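Local coordinates for protein tyrosine--tRNA ligase (Pyrococcus horikoshii, PDB 2CYC) that probably catalyses the ATP-dependent attachment of tyrosine to its cognate tRNA, by way of a tyrosyl-adenylate intermediate, and acts as a homodimer, at residues 100-105 / 354-358. Sequence-based numbering, arbitrary orientation.
Sequences VGMEKS and IRRYF
Lys104 and Tyr357 meet at about a right angle, an instructive case of a lysine that packs through its carbon chain. Lys104 CB lies 3.9 Å from Ile354 CG1; a bend at chi2 (-56°) then turns the chain toward the Tyr357 ring, and CE settles over one face of that ring, 3.7 Å from the centroid and offset toward the rim, as a CH-pi contact. Lys104 NZ continues past the same ring, 3.6 Å from Tyr357 CD2. Val100 divides its two methyls between two aromatic rings: CG2 comes obliquely to Tyr357, 3.5 Å from CE1, while CG1 sits 3.9 Å from Phe358 CE2. This is antiparallel helix packing at 148°, with axes 10.4 Å apart, and it joins helix 87-108, in the connection between the parallel strands 69-72 and 117-120 of the class I Rossmann-fold catalytic domain, to helix 352-360 near the C-terminus. At Gly101 the ring of Phe358 arrives edge-on, CZ 3.8 Å from Gly101 CA, with Tyr357 CD1 over its face. A leucine in place of Tyr357 would probably leave Lys104 CE without its aromatic face and Val100 CG2 less well covered, and would lose the ring stacked on His361. Ile354 CD1 reaches the backbone at Lys104 O (3.8 Å), beside Ser105, whose OG bonds back to Gly101 O.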
loop_
_atom_site.group_PDB
_atom_site.type_symbol
_atom_site.label_atom_id
_atom_site.label_comp_id
_atom_site.label_asym_id
_atom_site.label_seq_id
_atom_site.Cartn_x
_atom_site.Cartn_y
_atom_site.Cartn_z
ATOM N N VAL A 100 8.424 -14.361 24.936
ATOM C CA VAL A 100 9.151 -14.825 26.110
ATOM C C VAL A 100 10.648 -14.990 25.837
ATOM O O VAL A 100 11.471 -14.787 26.729
ATOM C CB VAL A 100 8.552 -16.153 26.669
ATOM C CG1 VAL A 100 8.793 -17.301 25.711
ATOM C CG2 VAL A 100 9.158 -16.456 28.048
ATOM N N GLY A 101 11.003 -15.350 24.608
ATOM C CA GLY A 101 12.410 -15.485 24.273
ATOM C C GLY A 101 13.092 -14.130 24.410
ATOM O O GLY A 101 14.212 -14.033 24.903
ATOM N N MET A 102 12.412 -13.072 23.973
ATOM C CA MET A 102 12.959 -11.719 24.069
ATOM C C MET A 102 13.010 -11.246 25.514
ATOM O O MET A 102 13.974 -10.598 25.928
ATOM C CB MET A 102 12.119 -10.737 23.245
ATOM C CG MET A 102 12.410 -10.787 21.761
ATOM S SD MET A 102 14.123 -10.318 21.401
ATOM C CE MET A 102 14.729 -11.796 20.904
ATOM N N GLU A 103 11.965 -11.562 26.279
ATOM C CA GLU A 103 11.919 -11.173 27.683
ATOM C C GLU A 103 13.149 -11.719 28.407
ATOM O O GLU A 103 13.798 -11.001 29.168
ATOM C CB GLU A 103 10.639 -11.697 28.353
ATOM C CG GLU A 103 9.408 -10.849 28.088
ATOM C CD GLU A 103 8.099 -11.513 28.522
ATOM O OE1 GLU A 103 7.101 -10.789 28.692
ATOM O OE2 GLU A 103 8.055 -12.748 28.678
ATOM N N LYS A 104 13.479 -12.983 28.160
ATOM C CA LYS A 104 14.635 -13.581 28.817
ATOM C C LYS A 104 15.959 -13.035 28.280
ATOM O O LYS A 104 16.944 -12.963 29.011
ATOM C CB LYS A 104 14.595 -15.103 28.683
ATOM C CG LYS A 104 13.325 -15.734 29.265
ATOM C CD LYS A 104 13.091 -15.366 30.733
ATOM C CE LYS A 104 11.675 -15.758 31.165
ATOM N NZ LYS A 104 11.352 -15.401 32.585
ATOM N N SER A 105 15.988 -12.645 27.008
ATOM C CA SER A 105 17.209 -12.091 26.433
ATOM C C SER A 105 17.472 -10.728 27.059
ATOM O O SER A 105 18.599 -10.406 27.415
ATOM C CB SER A 105 17.077 -11.945 24.919
ATOM O OG SER A 105 17.050 -13.215 24.293
ATOM N N ILE A 354 18.283 -18.572 30.557
ATOM C CA ILE A 354 17.381 -18.779 29.439
ATOM C C ILE A 354 17.115 -20.269 29.239
ATOM O O ILE A 354 15.962 -20.686 29.080
ATOM C CB ILE A 354 17.967 -18.150 28.159
ATOM C CG1 ILE A 354 18.170 -16.644 28.392
ATOM C CG2 ILE A 354 17.047 -18.413 26.974
ATOM C CD1 ILE A 354 18.676 -15.863 27.178
ATOM N N ARG A 355 18.173 -21.072 29.250
ATOM C CA ARG A 355 18.004 -22.512 29.090
ATOM C C ARG A 355 17.121 -23.047 30.218
ATOM O O ARG A 355 16.202 -23.838 29.979
ATOM C CB ARG A 355 19.356 -23.239 29.115
ATOM C CG ARG A 355 20.232 -23.015 27.891
ATOM C CD ARG A 355 21.359 -24.054 27.837
ATOM N NE ARG A 355 22.218 -24.005 29.022
ATOM C CZ ARG A 355 23.149 -23.081 29.241
ATOM N NH1 ARG A 355 23.355 -22.117 28.348
ATOM N NH2 ARG A 355 23.871 -23.113 30.359
ATOM N N ARG A 356 17.392 -22.607 31.448
ATOM C CA ARG A 356 16.594 -23.061 32.581
ATOM C C ARG A 356 15.114 -22.749 32.393
ATOM O O ARG A 356 14.261 -23.563 32.738
ATOM C CB ARG A 356 17.093 -22.452 33.899
ATOM C CG ARG A 356 18.228 -23.261 34.533
ATOM C CD ARG A 356 18.559 -22.829 35.964
ATOM N NE ARG A 356 19.205 -21.517 36.047
ATOM C CZ ARG A 356 18.572 -20.383 36.334
ATOM N NH1 ARG A 356 19.244 -19.235 36.386
ATOM N NH2 ARG A 356 17.264 -20.397 36.576
ATOM N N TYR A 357 14.806 -21.581 31.840
ATOM C CA TYR A 357 13.415 -21.232 31.637
ATOM C C TYR A 357 12.763 -22.155 30.615
ATOM O O TYR A 357 11.698 -22.732 30.869
ATOM C CB TYR A 357 13.262 -19.775 31.179
ATOM C CG TYR A 357 11.815 -19.425 30.898
ATOM C CD1 TYR A 357 11.239 -19.718 29.665
ATOM C CD2 TYR A 357 10.995 -18.911 31.902
ATOM C CE1 TYR A 357 9.886 -19.528 29.440
ATOM C CE2 TYR A 357 9.630 -18.710 31.685
ATOM C CZ TYR A 357 9.084 -19.030 30.449
ATOM O OH TYR A 357 7.730 -18.896 30.225
ATOM N N PHE A 358 13.396 -22.311 29.458
ATOM C CA PHE A 358 12.798 -23.159 28.450
ATOM C C PHE A 358 12.795 -24.625 28.831
ATOM O O PHE A 358 12.027 -25.407 28.283
ATOM C CB PHE A 358 13.465 -22.928 27.100
ATOM C CG PHE A 358 13.073 -21.617 26.471
ATOM C CD1 PHE A 358 13.966 -20.547 26.427
ATOM C CD2 PHE A 358 11.786 -21.439 25.958
ATOM C CE1 PHE A 358 13.583 -19.311 25.876
ATOM C CE2 PHE A 358 11.390 -20.212 25.405
ATOM C CZ PHE A 358 12.293 -19.145 25.365
#